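Local coordinates for decapping protein involved in mRNA degradation-Dcp1p (Saccharomyces cerevisiae, PDB 1Q67) that forms, with its partner Dcp2, the decapping complex that removes the 7-methylguanine cap from mRNA, committing the transcript to 5' to 3' decay, at residues B[45-50]-B[56-61]; B[142-147]-B[151-156]; B[164-167]-B[172-175]; B[187-192]-B[209-214]. All coordinates share one frame; numbering follows the deposited sequence.

Interaction 1: residues B[45-50]-B[56-61]; sequences SLYKWD and WNKLEY
Trp49 and Trp56 meet in a T-shaped pair on one face of the antiparallel hairpin 43-50/55-59. The six-membered ring of Trp49 turns an edge toward the five-membered ring of Trp56, with planes 76° apart and centroids separated by 4.8 Å. Trp49 CE3 stands over the middle of the Trp56 face, 3.6 Å from CE2 of Trp56. With an alanine here in place of Trp56, Trp49 would probably lose the face its edge rests on, and a gap would be likely to open beside Tyr47 CB and Val200.

On the same face, Lys58 CD lies over the Tyr47 ring, 4.0 Å from its centroid. Lys58 bends at chi2 (56°), carrying its ammonium across to Ser45; the 2.5 Å between Lys58 NZ and Ser45 OG is shorter than a normal hydrogen bond, so its exact length is doubtful. Lys58 NZ also donates to Leu46 O at 3.2 Å, from the opposite side of that carbonyl plane to Leu59 N.

Backbone hydrogen bonds pair Lys48 with Asn57 in both directions, and Leu46 N reaches Tyr61 O beyond the corner at Glu60. Opposite this aromatic face, Leu59 CD1 packs on Lys48 CB, and Lys48 NZ forms a salt bridge with Glu199.

Aromatic packing thus gives way to a buried lysine whose ammonium is held by neutral oxygens, the Ser45 hydroxyl and the carbonyls of Leu46 and, weakly, Tyr61.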
loop_
_atom_site.group_PDB
_atom_site.type_symbol
_atom_site.label_atom_id
_atom_site.label_comp_id
_atom_site.label_asym_id
_atom_site.label_seq_id
_atom_site.Cartn_x
_atom_site.Cartn_y
_atom_site.Cartn_z
ATOM N N SER B 45 2.739 -0.825 -4.177
ATOM C CA SER B 45 1.390 -0.402 -3.829
ATOM C C SER B 45 0.621 -0.101 -5.119
ATOM O O SER B 45 1.142 0.550 -6.026
ATOM C CB SER B 45 1.455 0.835 -2.924
ATOM O OG SER B 45 0.167 1.167 -2.442
ATOM N N LEU B 46 -0.622 -0.568 -5.182
ATOM C CA LEU B 46 -1.452 -0.422 -6.370
ATOM C C LEU B 46 -2.485 0.715 -6.384
ATOM O O LEU B 46 -3.225 0.922 -5.420
ATOM C CB LEU B 46 -2.176 -1.753 -6.633
ATOM C CG LEU B 46 -2.905 -1.876 -7.973
ATOM C CD1 LEU B 46 -1.861 -1.919 -9.097
ATOM C CD2 LEU B 46 -3.751 -3.131 -8.007
ATOM N N TYR B 47 -2.524 1.439 -7.503
ATOM C CA TYR B 47 -3.475 2.525 -7.715
ATOM C C TYR B 47 -4.123 2.330 -9.080
ATOM O O TYR B 47 -3.555 1.689 -9.965
ATOM C CB TYR B 47 -2.796 3.897 -7.734
ATOM C CG TYR B 47 -2.100 4.303 -6.463
ATOM C CD1 TYR B 47 -0.863 3.758 -6.117
ATOM C CD2 TYR B 47 -2.662 5.260 -5.618
ATOM C CE1 TYR B 47 -0.202 4.160 -4.965
ATOM C CE2 TYR B 47 -2.008 5.669 -4.465
ATOM C CZ TYR B 47 -0.781 5.118 -4.144
ATOM O OH TYR B 47 -0.119 5.537 -3.012
ATOM N N LYS B 48 -5.307 2.903 -9.251
ATOM C CA LYS B 48 -6.007 2.824 -10.517
ATOM C C LYS B 48 -6.399 4.240 -10.929
ATOM O O LYS B 48 -6.853 5.043 -10.105
ATOM C CB LYS B 48 -7.250 1.937 -10.401
ATOM C CG LYS B 48 -7.942 1.695 -11.740
ATOM C CD LYS B 48 -9.012 0.629 -11.635
ATOM C CE LYS B 48 -9.558 0.278 -13.012
ATOM N NZ LYS B 48 -10.424 -0.930 -12.967
ATOM N N TRP B 49 -6.204 4.545 -12.206
ATOM C CA TRP B 49 -6.525 5.863 -12.731
ATOM C C TRP B 49 -8.012 6.021 -13.022
ATOM O O TRP B 49 -8.622 5.179 -13.680
ATOM C CB TRP B 49 -5.718 6.131 -14.009
ATOM C CG TRP B 49 -5.991 7.475 -14.612
ATOM C CD1 TRP B 49 -6.814 7.752 -15.666
ATOM C CD2 TRP B 49 -5.472 8.732 -14.164
ATOM N NE1 TRP B 49 -6.842 9.111 -15.904
ATOM C CE2 TRP B 49 -6.028 9.735 -14.995
ATOM C CE3 TRP B 49 -4.595 9.109 -13.136
ATOM C CZ2 TRP B 49 -5.734 11.090 -14.831
ATOM C CZ3 TRP B 49 -4.301 10.460 -12.971
ATOM C CH2 TRP B 49 -4.872 11.433 -13.817
ATOM N N ASP B 50 -8.590 7.102 -12.512
ATOM C CA ASP B 50 -10.001 7.405 -12.725
ATOM C C ASP B 50 -10.111 8.475 -13.810
ATOM O O ASP B 50 -9.756 9.634 -13.591
ATOM C CB ASP B 50 -10.635 7.904 -11.424
ATOM C CG ASP B 50 -12.038 8.451 -11.628
ATOM O OD1 ASP B 50 -12.786 7.909 -12.471
ATOM O OD2 ASP B 50 -12.397 9.420 -10.930
ATOM N N TRP B 56 -5.622 9.563 -9.321
ATOM C CA TRP B 56 -5.267 8.200 -8.970
ATOM C C TRP B 56 -6.067 7.750 -7.757
ATOM O O TRP B 56 -6.069 8.432 -6.726
ATOM C CB TRP B 56 -3.784 8.103 -8.621
ATOM C CG TRP B 56 -2.851 8.208 -9.784
ATOM C CD1 TRP B 56 -2.031 9.258 -10.090
ATOM C CD2 TRP B 56 -2.616 7.206 -10.776
ATOM N NE1 TRP B 56 -1.298 8.968 -11.216
ATOM C CE2 TRP B 56 -1.639 7.719 -11.659
ATOM C CE3 TRP B 56 -3.141 5.927 -11.008
ATOM C CZ2 TRP B 56 -1.173 6.991 -12.759
ATOM C CZ3 TRP B 56 -2.678 5.204 -12.104
ATOM C CH2 TRP B 56 -1.706 5.740 -12.965
ATOM N N ASN B 57 -6.758 6.618 -7.883
ATOM C CA ASN B 57 -7.506 6.071 -6.755
ATOM C C ASN B 57 -6.673 4.955 -6.152
ATOM O O ASN B 57 -6.218 4.056 -6.863
ATOM C CB ASN B 57 -8.860 5.497 -7.184
ATOM C CG ASN B 57 -9.877 6.578 -7.490
ATOM O OD1 ASN B 57 -9.895 7.631 -6.850
ATOM N ND2 ASN B 57 -10.740 6.317 -8.460
ATOM N N LYS B 58 -6.463 5.013 -4.841
ATOM C CA LYS B 58 -5.690 3.984 -4.160
ATOM C C LYS B 58 -6.530 2.721 -4.044
ATOM O O LYS B 58 -7.681 2.775 -3.607
ATOM C CB LYS B 58 -5.287 4.477 -2.764
ATOM C CG LYS B 58 -4.676 3.415 -1.860
ATOM C CD LYS B 58 -3.464 2.739 -2.491
ATOM C CE LYS B 58 -3.013 1.565 -1.625
ATOM N NZ LYS B 58 -2.236 0.529 -2.356
ATOM N N LEU B 59 -5.974 1.587 -4.457
ATOM C CA LEU B 59 -6.697 0.325 -4.346
ATOM C C LEU B 59 -6.162 -0.431 -3.131
ATOM O O LEU B 59 -5.048 -0.169 -2.674
ATOM C CB LEU B 59 -6.518 -0.528 -5.606
ATOM C CG LEU B 59 -7.030 0.055 -6.926
ATOM C CD1 LEU B 59 -6.934 -1.013 -8.008
ATOM C CD2 LEU B 59 -8.477 0.528 -6.766
ATOM N N GLU B 60 -6.945 -1.380 -2.628
ATOM C CA GLU B 60 -6.557 -2.143 -1.442
ATOM C C GLU B 60 -5.504 -3.228 -1.652
ATOM O O GLU B 60 -5.649 -4.336 -1.145
ATOM C CB GLU B 60 -7.799 -2.775 -0.797
ATOM C CG GLU B 60 -8.864 -1.773 -0.375
ATOM C CD GLU B 60 -9.854 -2.345 0.639
ATOM O OE1 GLU B 60 -10.413 -3.444 0.391
ATOM O OE2 GLU B 60 -10.074 -1.686 1.685
ATOM N N TYR B 61 -4.449 -2.929 -2.396
ATOM C CA TYR B 61 -3.410 -3.926 -2.614
ATOM C C TYR B 61 -2.024 -3.324 -2.500
ATOM O O TYR B 61 -1.722 -2.315 -3.144
ATOM C CB TYR B 61 -3.560 -4.587 -3.988
ATOM C CG TYR B 61 -4.896 -5.259 -4.204
ATOM C CD1 TYR B 61 -5.926 -4.592 -4.861
ATOM C CD2 TYR B 61 -5.136 -6.552 -3.732
ATOM C CE1 TYR B 61 -7.169 -5.187 -5.048
ATOM C CE2 TYR B 61 -6.381 -7.165 -3.909
ATOM C CZ TYR B 61 -7.392 -6.470 -4.569
ATOM O OH TYR B 61 -8.626 -7.038 -4.756
#

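Interaction 2: residues B[142-147]-B[151-156]; sequences LIILNR and DNFSMG
Leu145 and Asn152, Ile143 and Ser154, Ile144 and Phe153, and Leu142 and Met155 are paired across an antiparallel hairpin whose short strand axes run opposed, at 178°. Backbone bonds join Leu142 with Met155 and Ile144 with Phe153 in both directions, and Asn146 N closes the end by donating to Asp151 O at 2.9 Å.

Asn146 can be followed outward. Its CB touches Asp151 O at 3.1 Å, and CG remains close to the same oxygen. Beyond the branch, ND2 lies 3.2 Å from Asp151 CB, its amide plane turned 45° from the Asp151 carboxylate, and donates to Asn149 OD1 and Glu60 O; OD1 accepts from Gln62 N. With CG beside its backbone N (chi1 -76°), the amide comes beside Asp151 CB and is turned to bond with Glu60 and Gln62 at the chain's corner.

At the far end a water donates to Leu142 O at 2.9 Å and also bonds to Ser154 OG.

Strand 140-146 is flanked by 64-70 on its other side, through backbone bonds of Ile143 with Ala66 and Leu145 with Val64. The face carrying Leu142, Ile144, Phe153 and Met155 packs in the beta sandwich against Leu46 of strand 43-50 and Ile193 of strand 190-194.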
loop_
_atom_site.group_PDB
_atom_site.type_symbol
_atom_site.label_atom_id
_atom_site.label_comp_id
_atom_site.label_asym_id
_atom_site.label_seq_id
_atom_site.Cartn_x
_atom_site.Cartn_y
_atom_site.Cartn_z
ATOM N N LEU B 142 1.081 -11.134 -13.640
ATOM C CA LEU B 142 1.599 -10.210 -12.649
ATOM C C LEU B 142 0.702 -10.408 -11.430
ATOM O O LEU B 142 -0.515 -10.581 -11.558
ATOM C CB LEU B 142 1.521 -8.768 -13.162
ATOM C CG LEU B 142 1.835 -7.633 -12.181
ATOM C CD1 LEU B 142 2.311 -6.398 -12.944
ATOM C CD2 LEU B 142 0.583 -7.309 -11.364
ATOM N N ILE B 143 1.307 -10.413 -10.251
ATOM C CA ILE B 143 0.532 -10.584 -9.039
ATOM C C ILE B 143 1.115 -9.781 -7.883
ATOM O O ILE B 143 2.322 -9.606 -7.778
ATOM C CB ILE B 143 0.450 -12.088 -8.660
ATOM C CG1 ILE B 143 -0.548 -12.292 -7.525
ATOM C CG2 ILE B 143 1.836 -12.621 -8.292
ATOM C CD1 ILE B 143 -0.780 -13.758 -7.188
ATOM N N ILE B 144 0.232 -9.248 -7.052
ATOM C CA ILE B 144 0.639 -8.515 -5.871
ATOM C C ILE B 144 0.001 -9.268 -4.705
ATOM O O ILE B 144 -1.221 -9.456 -4.665
ATOM C CB ILE B 144 0.145 -7.068 -5.882
ATOM C CG1 ILE B 144 0.850 -6.284 -6.998
ATOM C CG2 ILE B 144 0.444 -6.420 -4.535
ATOM C CD1 ILE B 144 0.321 -4.885 -7.180
ATOM N N LEU B 145 0.837 -9.715 -3.774
ATOM C CA LEU B 145 0.358 -10.469 -2.620
ATOM C C LEU B 145 0.408 -9.591 -1.382
ATOM O O LEU B 145 1.493 -9.262 -0.911
ATOM C CB LEU B 145 1.242 -11.701 -2.405
ATOM C CG LEU B 145 1.407 -12.668 -3.587
ATOM C CD1 LEU B 145 2.771 -13.325 -3.545
ATOM C CD2 LEU B 145 0.316 -13.708 -3.551
ATOM N N ASN B 146 -0.751 -9.200 -0.859
ATOM C CA ASN B 146 -0.772 -8.362 0.345
ATOM C C ASN B 146 -0.043 -9.033 1.499
ATOM O O ASN B 146 -0.197 -10.232 1.724
ATOM C CB ASN B 146 -2.208 -8.037 0.765
ATOM C CG ASN B 146 -2.834 -6.974 -0.111
ATOM O OD1 ASN B 146 -2.186 -6.457 -1.024
ATOM N ND2 ASN B 146 -4.092 -6.637 0.158
ATOM N N ARG B 147 0.759 -8.246 2.212
ATOM C CA ARG B 147 1.544 -8.725 3.348
ATOM C C ARG B 147 0.786 -8.638 4.662
ATOM O O ARG B 147 0.945 -9.486 5.537
ATOM C CB ARG B 147 2.817 -7.890 3.502
ATOM C CG ARG B 147 3.938 -8.178 2.522
ATOM C CD ARG B 147 4.991 -7.078 2.624
ATOM N NE ARG B 147 6.211 -7.399 1.894
ATOM C CZ ARG B 147 7.124 -8.263 2.321
ATOM N NH1 ARG B 147 6.949 -8.883 3.482
ATOM N NH2 ARG B 147 8.202 -8.514 1.584
ATOM N N ASP B 151 -5.196 -10.564 0.823
ATOM C CA ASP B 151 -5.702 -10.189 -0.497
ATOM C C ASP B 151 -4.640 -10.235 -1.599
ATOM O O ASP B 151 -3.476 -9.924 -1.362
ATOM C CB ASP B 151 -6.315 -8.786 -0.457
ATOM C CG ASP B 151 -7.534 -8.699 0.452
ATOM O OD1 ASP B 151 -8.060 -9.767 0.850
ATOM O OD2 ASP B 151 -7.968 -7.558 0.755
ATOM N N ASN B 152 -5.058 -10.628 -2.800
ATOM C CA ASN B 152 -4.166 -10.683 -3.959
ATOM C C ASN B 152 -4.782 -9.920 -5.135
ATOM O O ASN B 152 -6.002 -9.873 -5.284
ATOM C CB ASN B 152 -3.932 -12.121 -4.443
ATOM C CG ASN B 152 -3.356 -13.031 -3.374
ATOM O OD1 ASN B 152 -2.450 -12.657 -2.635
ATOM N ND2 ASN B 152 -3.870 -14.252 -3.313
ATOM N N PHE B 153 -3.920 -9.329 -5.958
ATOM C CA PHE B 153 -4.338 -8.630 -7.165
ATOM C C PHE B 153 -3.645 -9.368 -8.307
ATOM O O PHE B 153 -2.430 -9.575 -8.265
ATOM C CB PHE B 153 -3.879 -7.166 -7.180
ATOM C CG PHE B 153 -4.172 -6.463 -8.485
ATOM C CD1 PHE B 153 -5.445 -5.968 -8.753
ATOM C CD2 PHE B 153 -3.195 -6.368 -9.476
ATOM C CE1 PHE B 153 -5.748 -5.389 -9.992
ATOM C CE2 PHE B 153 -3.483 -5.792 -10.724
ATOM C CZ PHE B 153 -4.760 -5.303 -10.984
ATOM N N SER B 154 -4.413 -9.770 -9.315
ATOM C CA SER B 154 -3.859 -10.488 -10.465
ATOM C C SER B 154 -4.121 -9.780 -11.782
ATOM O O SER B 154 -5.193 -9.216 -11.985
ATOM C CB SER B 154 -4.448 -11.896 -10.572
ATOM O OG SER B 154 -3.769 -12.790 -9.721
ATOM N N MET B 155 -3.135 -9.828 -12.673
ATOM C CA MET B 155 -3.247 -9.228 -14.000
ATOM C C MET B 155 -2.508 -10.108 -15.006
ATOM O O MET B 155 -1.352 -10.480 -14.787
ATOM C CB MET B 155 -2.642 -7.820 -14.029
ATOM C CG MET B 155 -2.840 -7.127 -15.371
ATOM S SD MET B 155 -1.967 -5.548 -15.564
ATOM C CE MET B 155 -2.983 -4.484 -14.536
ATOM N N GLY B 156 -3.177 -10.444 -16.105
ATOM C CA GLY B 156 -2.542 -11.270 -17.122
ATOM C C GLY B 156 -1.767 -10.424 -18.113
ATOM O O GLY B 156 -2.140 -9.283 -18.380
HETATM O O HOH W 1 -1.678 -13.180 -11.698
#

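Interaction 3: residues B[164-167]-B[172-175]; sequences NKRK and EEDT
Arg166 reaches across the corner between two short consecutive helices, 160-169 and 171-176, to meet Glu173 and Asp174. The nearest CA atoms are those of Lys167 and Asp174, 6.3 Å apart, and the contact lies at the surface, its centre about 21 Å from that of the chain.

The arginine chain is extended from CG to NE, with CG opposite the backbone N (chi1 171°), and this straight reach delivers the guanidinium to the second helix. There the group lies with one face over Asp174 N, while NH2 comes within 3.3 Å of Glu173 O at an angle too poor for a hydrogen bond; that NH2 donates instead to Asn177 O. Arg166 NE and Asp174 OD2 form a long salt bridge of 3.7 Å, with the guanidinium and carboxylate planes 78° apart. NE itself is buried here without a hydrogen-bonding partner, and the attraction is therefore probably electrostatic in the main. Glu173 adds a more distant opposite charge, its OE1 being 4.3 Å from Arg166 NH1.

Asp174 points toward the first helix with its carboxylate swung away from its own backbone N (chi1 -167°). Its OD2 has its stronger tie in the backbone N of Leu179. The Lys167 chain bends at chi3 and chi4, leaving the ammonium well removed from the carboxylate, and it is the aliphatic part that Asp174 OD1 passes, 3.9 Å from Lys167 CG.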
loop_
_atom_site.group_PDB
_atom_site.type_symbol
_atom_site.label_atom_id
_atom_site.label_comp_id
_atom_site.label_asym_id
_atom_site.label_seq_id
_atom_site.Cartn_x
_atom_site.Cartn_y
_atom_site.Cartn_z
ATOM N N ASN B 164 -2.528 -8.681 -31.732
ATOM C CA ASN B 164 -2.683 -8.267 -33.124
ATOM C C ASN B 164 -3.192 -9.411 -33.997
ATOM O O ASN B 164 -4.080 -9.212 -34.825
ATOM C CB ASN B 164 -1.360 -7.729 -33.682
ATOM C CG ASN B 164 -0.939 -6.427 -33.024
ATOM O OD1 ASN B 164 -1.784 -5.601 -32.656
ATOM N ND2 ASN B 164 0.369 -6.224 -32.888
ATOM N N LYS B 165 -2.638 -10.604 -33.812
ATOM C CA LYS B 165 -3.077 -11.758 -34.581
ATOM C C LYS B 165 -4.558 -11.997 -34.297
ATOM O O LYS B 165 -5.364 -12.199 -35.215
ATOM C CB LYS B 165 -2.279 -13.004 -34.191
ATOM C CG LYS B 165 -2.684 -14.255 -34.973
ATOM C CD LYS B 165 -2.168 -15.528 -34.324
ATOM C CE LYS B 165 -0.665 -15.701 -34.498
ATOM N NZ LYS B 165 -0.307 -16.109 -35.885
ATOM N N ARG B 166 -4.906 -11.971 -33.015
ATOM C CA ARG B 166 -6.282 -12.175 -32.576
ATOM C C ARG B 166 -7.250 -11.190 -33.238
ATOM O O ARG B 166 -8.343 -11.575 -33.658
ATOM C CB ARG B 166 -6.357 -12.037 -31.052
ATOM C CG ARG B 166 -7.760 -12.012 -30.468
ATOM C CD ARG B 166 -7.701 -11.589 -29.002
ATOM N NE ARG B 166 -9.018 -11.378 -28.404
ATOM C CZ ARG B 166 -9.786 -12.346 -27.924
ATOM N NH1 ARG B 166 -9.374 -13.606 -27.967
ATOM N NH2 ARG B 166 -10.963 -12.053 -27.388
ATOM N N LYS B 167 -6.853 -9.924 -33.324
ATOM C CA LYS B 167 -7.704 -8.901 -33.938
ATOM C C LYS B 167 -8.020 -9.221 -35.398
ATOM O O LYS B 167 -9.077 -8.852 -35.908
ATOM C CB LYS B 167 -7.036 -7.522 -33.864
ATOM C CG LYS B 167 -6.824 -7.007 -32.444
ATOM C CD LYS B 167 -6.485 -5.514 -32.392
ATOM C CE LYS B 167 -5.173 -5.174 -33.107
ATOM N NZ LYS B 167 -5.282 -5.230 -34.600
ATOM N N GLU B 172 -14.331 -12.541 -34.366
ATOM C CA GLU B 172 -15.603 -12.902 -33.749
ATOM C C GLU B 172 -15.488 -12.929 -32.230
ATOM O O GLU B 172 -16.305 -12.332 -31.530
ATOM C CB GLU B 172 -16.076 -14.259 -34.280
ATOM C CG GLU B 172 -16.623 -14.188 -35.701
ATOM C CD GLU B 172 -16.470 -15.493 -36.463
ATOM O OE1 GLU B 172 -16.860 -16.554 -35.927
ATOM O OE2 GLU B 172 -15.963 -15.455 -37.606
ATOM N N GLU B 173 -14.473 -13.616 -31.718
ATOM C CA GLU B 173 -14.269 -13.676 -30.275
ATOM C C GLU B 173 -13.821 -12.309 -29.771
ATOM O O GLU B 173 -14.018 -11.971 -28.604
ATOM C CB GLU B 173 -13.218 -14.731 -29.916
ATOM C CG GLU B 173 -13.752 -16.154 -29.865
ATOM C CD GLU B 173 -12.685 -17.170 -29.492
ATOM O OE1 GLU B 173 -12.000 -16.974 -28.462
ATOM O OE2 GLU B 173 -12.535 -18.171 -30.226
ATOM N N ASP B 174 -13.227 -11.520 -30.663
ATOM C CA ASP B 174 -12.746 -10.190 -30.308
ATOM C C ASP B 174 -13.903 -9.206 -30.164
ATOM O O ASP B 174 -13.999 -8.495 -29.164
ATOM C CB ASP B 174 -11.768 -9.666 -31.366
ATOM C CG ASP B 174 -11.005 -8.434 -30.896
ATOM O OD1 ASP B 174 -10.642 -7.593 -31.744
ATOM O OD2 ASP B 174 -10.755 -8.315 -29.676
ATOM N N THR B 175 -14.777 -9.161 -31.167
ATOM C CA THR B 175 -15.923 -8.256 -31.137
ATOM C C THR B 175 -16.806 -8.538 -29.925
ATOM O O THR B 175 -17.576 -7.681 -29.497
ATOM C CB THR B 175 -16.780 -8.389 -32.410
ATOM O OG1 THR B 175 -17.223 -9.744 -32.550
ATOM C CG2 THR B 175 -15.975 -7.987 -33.636
#

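Interaction 4: residues B[187-192]-B[209-214]; sequences KDELVI and SDRQNI
The guanidinium of Arg211 presents one face to Glu189 O, which sits 3.6 Å above its plane and offset toward the rim, where helix 208-223 meets a beta hairpin. This hairpin turns at Lys187 to Leu190 through a type II' beta turn, closed by mutual backbone hydrogen bonds between those two residues, and leads into strand 190-194. The sheet strand and the C-terminal helix belong to the PH-like fold of the Dcp1 family, in which such a helix packs against the beta sandwich.

Arg211 is extended from CG to NE; its CD comes to 3.7 Å from Glu189 O, and at its end NH1 lies 4.1 Å from Glu189 CB. Because the carbonyl oxygen stands over the flat group, it receives no N-H from it; NE donates to Ile205 O in the adjoining strand. The Glu189 carboxylate remains apart, OE1 being 5.1 Å from Arg211 NH2, so that any charge attraction is probably modest. With an alanine here in place of Arg211, Ile205 O would probably lose its donor and the Glu189 carbonyl the flat group packed beneath it.

Deeper in, the contact becomes apolar. Val191 points toward the helix and wedges its two methyl groups against Ile214, whose CG2 branch lies between its own backbone N and carbonyl carbon. Ile214 continues inward to Leu65, Ile67 and Phe39, joining the helix to the other sheet. On the side away from the helix, Leu190 packs on Ile148 of the second subunit. The tightest meeting is Val191 CG2 with Ile214 CG2, at 3.6 Å.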
loop_
_atom_site.group_PDB
_atom_site.type_symbol
_atom_site.label_atom_id
_atom_site.label_comp_id
_atom_site.label_asym_id
_atom_site.label_seq_id
_atom_site.Cartn_x
_atom_site.Cartn_y
_atom_site.Cartn_z
ATOM N N LYS B 187 6.551 6.874 -14.994
ATOM C CA LYS B 187 6.293 8.296 -14.851
ATOM C C LYS B 187 6.650 8.679 -13.426
ATOM O O LYS B 187 5.913 8.395 -12.477
ATOM C CB LYS B 187 4.827 8.600 -15.150
ATOM C CG LYS B 187 4.562 10.051 -15.509
ATOM C CD LYS B 187 3.274 10.179 -16.312
ATOM C CE LYS B 187 3.364 9.401 -17.622
ATOM N NZ LYS B 187 2.078 9.422 -18.385
ATOM N N ASP B 188 7.807 9.313 -13.296
ATOM C CA ASP B 188 8.333 9.736 -12.008
ATOM C C ASP B 188 8.522 8.525 -11.094
ATOM O O ASP B 188 9.426 7.717 -11.312
ATOM C CB ASP B 188 7.407 10.765 -11.349
ATOM C CG ASP B 188 8.100 11.545 -10.236
ATOM O OD1 ASP B 188 9.122 12.215 -10.518
ATOM O OD2 ASP B 188 7.625 11.488 -9.079
ATOM N N GLU B 189 7.663 8.383 -10.092
ATOM C CA GLU B 189 7.782 7.275 -9.146
ATOM C C GLU B 189 6.915 6.057 -9.469
ATOM O O GLU B 189 7.094 4.993 -8.880
ATOM C CB GLU B 189 7.437 7.766 -7.736
ATOM C CG GLU B 189 8.175 9.027 -7.310
ATOM C CD GLU B 189 7.558 9.668 -6.079
ATOM O OE1 GLU B 189 7.581 9.037 -4.998
ATOM O OE2 GLU B 189 7.040 10.805 -6.195
ATOM N N LEU B 190 5.989 6.210 -10.406
ATOM C CA LEU B 190 5.082 5.123 -10.757
ATOM C C LEU B 190 5.397 4.337 -12.016
ATOM O O LEU B 190 5.950 4.865 -12.983
ATOM C CB LEU B 190 3.658 5.660 -10.924
ATOM C CG LEU B 190 2.846 6.203 -9.757
ATOM C CD1 LEU B 190 1.543 6.765 -10.296
ATOM C CD2 LEU B 190 2.557 5.092 -8.753
ATOM N N VAL B 191 5.036 3.059 -11.997
ATOM C CA VAL B 191 5.168 2.229 -13.178
ATOM C C VAL B 191 3.711 2.170 -13.586
ATOM O O VAL B 191 2.870 1.713 -12.818
ATOM C CB VAL B 191 5.671 0.821 -12.874
ATOM C CG1 VAL B 191 5.472 -0.069 -14.106
ATOM C CG2 VAL B 191 7.146 0.874 -12.496
ATOM N N ILE B 192 3.418 2.679 -14.775
ATOM C CA ILE B 192 2.058 2.734 -15.285
ATOM C C ILE B 192 1.789 1.640 -16.303
ATOM O O ILE B 192 2.489 1.520 -17.306
ATOM C CB ILE B 192 1.794 4.130 -15.893
ATOM C CG1 ILE B 192 1.953 5.181 -14.788
ATOM C CG2 ILE B 192 0.406 4.198 -16.506
ATOM C CD1 ILE B 192 1.814 6.616 -15.249
ATOM N N SER B 209 15.590 1.089 -8.009
ATOM C CA SER B 209 16.103 0.381 -9.179
ATOM C C SER B 209 15.138 -0.651 -9.763
ATOM O O SER B 209 15.252 -1.015 -10.935
ATOM C CB SER B 209 17.433 -0.304 -8.839
ATOM O OG SER B 209 17.272 -1.258 -7.803
ATOM N N ASP B 210 14.189 -1.128 -8.961
ATOM C CA ASP B 210 13.242 -2.117 -9.462
ATOM C C ASP B 210 12.186 -1.542 -10.396
ATOM O O ASP B 210 11.548 -2.283 -11.146
ATOM C CB ASP B 210 12.557 -2.846 -8.306
ATOM C CG ASP B 210 13.415 -3.951 -7.736
ATOM O OD1 ASP B 210 14.366 -4.371 -8.431
ATOM O OD2 ASP B 210 13.135 -4.412 -6.609
ATOM N N ARG B 211 11.999 -0.229 -10.356
ATOM C CA ARG B 211 11.008 0.413 -11.211
ATOM C C ARG B 211 11.419 0.304 -12.674
ATOM O O ARG B 211 10.613 -0.053 -13.532
ATOM C CB ARG B 211 10.847 1.882 -10.830
ATOM C CG ARG B 211 10.357 2.082 -9.412
ATOM C CD ARG B 211 10.461 3.534 -8.986
ATOM N NE ARG B 211 10.282 3.663 -7.544
ATOM C CZ ARG B 211 10.544 4.766 -6.855
ATOM N NH1 ARG B 211 11.001 5.846 -7.476
ATOM N NH2 ARG B 211 10.353 4.787 -5.546
ATOM N N GLN B 212 12.682 0.604 -12.946
ATOM C CA GLN B 212 13.204 0.545 -14.301
ATOM C C GLN B 212 13.275 -0.905 -14.779
ATOM O O GLN B 212 12.976 -1.205 -15.936
ATOM C CB GLN B 212 14.594 1.185 -14.356
ATOM C CG GLN B 212 14.910 1.809 -15.695
ATOM C CD GLN B 212 13.972 2.959 -16.029
ATOM O OE1 GLN B 212 13.697 3.234 -17.194
ATOM N NE2 GLN B 212 13.484 3.641 -15.002
ATOM N N ASN B 213 13.663 -1.807 -13.886
ATOM C CA ASN B 213 13.757 -3.216 -14.238
ATOM C C ASN B 213 12.411 -3.863 -14.558
ATOM O O ASN B 213 12.330 -4.709 -15.445
ATOM C CB ASN B 213 14.447 -3.993 -13.115
ATOM C CG ASN B 213 15.925 -3.682 -13.026
ATOM O OD1 ASN B 213 16.326 -2.517 -13.048
ATOM N ND2 ASN B 213 16.746 -4.719 -12.922
ATOM N N ILE B 214 11.355 -3.483 -13.843
ATOM C CA ILE B 214 10.050 -4.071 -14.107
ATOM C C ILE B 214 9.528 -3.498 -15.428
ATOM O O ILE B 214 8.912 -4.198 -16.225
ATOM C CB ILE B 214 9.041 -3.785 -12.952
ATOM C CG1 ILE B 214 7.906 -4.806 -13.007
ATOM C CG2 ILE B 214 8.427 -2.397 -13.091
ATOM C CD1 ILE B 214 6.844 -4.622 -11.932
#

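From the N terminus the four contacts close in series, none nesting in or crossing another. Interaction 1 closes the short hairpin loop between strands 43-50 and 55-59 at the edge of the five-stranded sheet. Interaction 2 closes a later hairpin, 140-146 with 152-157, at the edge of the four-stranded sheet; the two touch where Leu46 packs on Phe153 and Glu60 O meets Asn146 ND2, tying the sheets together. Strand 152-157 leads to helix 160-169 and interaction 3, a separate outlying corner about 12 Å from interaction 2 at nearest atoms. Interaction 4 spans the longest loop, bringing helix 208-223 onto strand 190-194, and meets interaction 1 where Leu190 and Ile192 touch Trp56.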